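Putative N-acetylmuramoyl-L-alanine amidase,autolysin cwp6 (Peptoclostridium difficile, PDB 5J72) probably cleaves the amide bond between N-acetylmuramic acid and L-alanine in peptidoglycan with a zinc-dependent amidase domain, and carries three CWB2 modules for cell wall attachment. Local coordinates at residues 6-11 and 16-21. Sequence-based numbering, arbitrary orientation.
Sequences NLQRKS and SKSNAS. With CA (calcium ion), chain C.
Asn6 and Ser21 form an antiparallel hydrogen-bonded pair: Asn6 N gives a nearly straight bond to Ser21 O at 2.7 Å, and Ser21 N returns one to Asn6 O at 3.0 Å. Leu7 and Ala20 are the next, non-hydrogen-bonded pair, with Leu7 CD2 on Ala20 CB at 3.8 Å; just past the strand end, Gln8 N still donates to Asn19 O. Asn6 O and Asn19 O each take a further bond from one bridging water. In this N-terminal domain, strand 16-24 pairs along its other edge with strand 56-63, Ser18 and Ala20 making backbone bonds to Ile61 and Gly59; beyond the end of strand 3-7, side-chain groups supply much of the pairing. An extended chain, CG trans to N (chi1 176°), carries Gln8 alongside Asn19; Asn19 N donates to Gln8 OE1 at 2.9 Å (173°), tilted from the carbonyl plane, and Gln8 NE2 binds Lys386 O. Arg9 N donates to Ser18 OG at 3.1 Å, and a second water links that hydroxyl to Arg9 O. Arg9 NE meets Lys17 O at 2.9 Å, 3° out of the guanidinium plane; a third water joins NH1 to that carbonyl, and NH2 reaches Leu387 O. Asn6 OD1 binds the calcium ion at 2.6 Å, with four waters.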
loop_
_atom_site.group_PDB
_atom_site.type_symbol
_atom_site.label_atom_id
_atom_site.label_comp_id
_atom_site.label_asym_id
_atom_site.label_seq_id
_atom_site.Cartn_x
_atom_site.Cartn_y
_atom_site.Cartn_z
ATOM N N ASN A 6 12.479 -24.060 3.770
ATOM C CA ASN A 6 12.045 -22.661 3.591
ATOM C C ASN A 6 10.548 -22.612 3.297
ATOM O O ASN A 6 10.143 -23.005 2.190
ATOM C CB ASN A 6 12.794 -22.071 2.408
ATOM C CG ASN A 6 12.437 -20.573 2.238
ATOM O OD1 ASN A 6 12.120 -19.853 3.215
ATOM N ND2 ASN A 6 12.528 -20.010 1.061
ATOM N N LEU A 7 9.752 -22.153 4.276
ATOM C CA LEU A 7 8.295 -22.073 4.111
ATOM C C LEU A 7 7.938 -20.612 3.802
ATOM O O LEU A 7 8.464 -19.694 4.440
ATOM C CB LEU A 7 7.568 -22.488 5.413
ATOM C CG LEU A 7 7.874 -23.958 5.828
ATOM C CD1 LEU A 7 6.982 -24.283 7.101
ATOM C CD2 LEU A 7 7.613 -24.934 4.651
ATOM N N GLN A 8 7.066 -20.413 2.842
ATOM C CA GLN A 8 6.727 -18.996 2.487
ATOM C C GLN A 8 5.911 -18.246 3.564
ATOM O O GLN A 8 6.214 -17.074 3.894
ATOM C CB GLN A 8 5.979 -19.003 1.174
ATOM C CG GLN A 8 5.485 -17.568 0.751
ATOM C CD GLN A 8 4.678 -17.662 -0.525
ATOM O OE1 GLN A 8 4.028 -18.671 -0.784
ATOM N NE2 GLN A 8 4.670 -16.561 -1.347
ATOM N N ARG A 9 4.896 -18.924 4.161
ATOM C CA ARG A 9 3.941 -18.283 5.112
ATOM C C ARG A 9 3.902 -18.994 6.411
ATOM O O ARG A 9 3.910 -20.212 6.416
ATOM C CB ARG A 9 2.485 -18.395 4.581
ATOM C CG ARG A 9 2.305 -18.091 3.102
ATOM C CD ARG A 9 0.878 -17.591 2.745
ATOM N NE ARG A 9 0.855 -17.438 1.271
ATOM C CZ ARG A 9 1.231 -16.341 0.598
ATOM N NH1 ARG A 9 1.234 -16.336 -0.724
ATOM N NH2 ARG A 9 1.576 -15.249 1.243
ATOM N N LYS A 10 3.852 -18.249 7.544
ATOM C CA LYS A 10 3.768 -18.871 8.853
ATOM C C LYS A 10 2.380 -18.591 9.472
ATOM O O LYS A 10 2.038 -19.116 10.535
ATOM C CB LYS A 10 4.826 -18.281 9.759
ATOM C CG LYS A 10 6.268 -18.548 9.222
ATOM C CD LYS A 10 6.466 -20.064 8.992
ATOM C CE LYS A 10 7.116 -20.767 10.141
ATOM N NZ LYS A 10 8.140 -19.918 10.889
ATOM N N SER A 11 1.591 -17.745 8.809
ATOM C CA SER A 11 0.204 -17.455 9.236
ATOM C C SER A 11 -0.669 -17.681 7.995
ATOM O O SER A 11 -0.394 -17.078 6.932
ATOM C CB SER A 11 0.104 -16.015 9.736
ATOM O OG SER A 11 -1.203 -15.747 10.204
ATOM N N SER A 16 -5.390 -21.324 2.074
ATOM C CA SER A 16 -4.111 -20.658 1.665
ATOM C C SER A 16 -3.197 -21.605 0.941
ATOM O O SER A 16 -3.257 -22.839 1.089
ATOM C CB SER A 16 -3.314 -20.168 2.880
ATOM O OG SER A 16 -3.990 -19.147 3.591
ATOM N N LYS A 17 -2.259 -21.015 0.178
ATOM C CA LYS A 17 -1.212 -21.784 -0.510
ATOM C C LYS A 17 0.108 -21.212 -0.012
ATOM O O LYS A 17 0.182 -20.009 0.217
ATOM C CB LYS A 17 -1.298 -21.649 -2.035
ATOM C CG LYS A 17 -2.559 -22.338 -2.549
ATOM C CD LYS A 17 -2.812 -21.933 -3.963
ATOM C CE LYS A 17 -4.102 -22.528 -4.506
ATOM N NZ LYS A 17 -4.241 -23.990 -4.201
ATOM N N SER A 18 1.091 -22.048 0.212
ATOM C CA SER A 18 2.374 -21.551 0.677
ATOM C C SER A 18 3.491 -22.284 -0.077
ATOM O O SER A 18 3.544 -23.526 -0.071
ATOM C CB SER A 18 2.516 -21.778 2.191
ATOM O OG SER A 18 3.817 -21.403 2.637
ATOM N N ASN A 19 4.408 -21.537 -0.725
ATOM C CA ASN A 19 5.476 -22.244 -1.399
ATOM C C ASN A 19 6.459 -22.831 -0.385
ATOM O O ASN A 19 6.812 -22.165 0.594
ATOM C CB ASN A 19 6.274 -21.289 -2.352
ATOM C CG ASN A 19 5.415 -20.729 -3.437
ATOM O OD1 ASN A 19 4.505 -21.422 -3.904
ATOM N ND2 ASN A 19 5.651 -19.505 -3.896
ATOM N N ALA A 20 6.944 -24.041 -0.644
ATOM C CA ALA A 20 7.926 -24.670 0.256
ATOM C C ALA A 20 9.109 -25.154 -0.551
ATOM O O ALA A 20 8.954 -25.695 -1.658
ATOM C CB ALA A 20 7.318 -25.879 0.968
ATOM N N SER A 21 10.273 -24.991 0.010
ATOM C CA SER A 21 11.489 -25.425 -0.631
ATOM C C SER A 21 12.367 -26.114 0.434
ATOM O O SER A 21 12.632 -25.507 1.489
ATOM C CB SER A 21 12.181 -24.184 -1.214
ATOM O OG SER A 21 13.506 -24.475 -1.612
HETATM CA CA CA C . 13.827 -18.843 4.966
HETATM O O HOH W 1 9.347 -20.853 0.210
HETATM O O HOH W 2 3.931 -22.675 5.037
HETATM O O HOH W 3 -0.671 -17.715 -1.895
HETATM O O HOH W 4 12.131 -18.858 6.558
HETATM O O HOH W 5 15.305 -18.589 6.436
HETATM O O HOH W 6 13.000 -16.732 4.579
HETATM O O HOH W 7 14.580 -21.099 5.303
#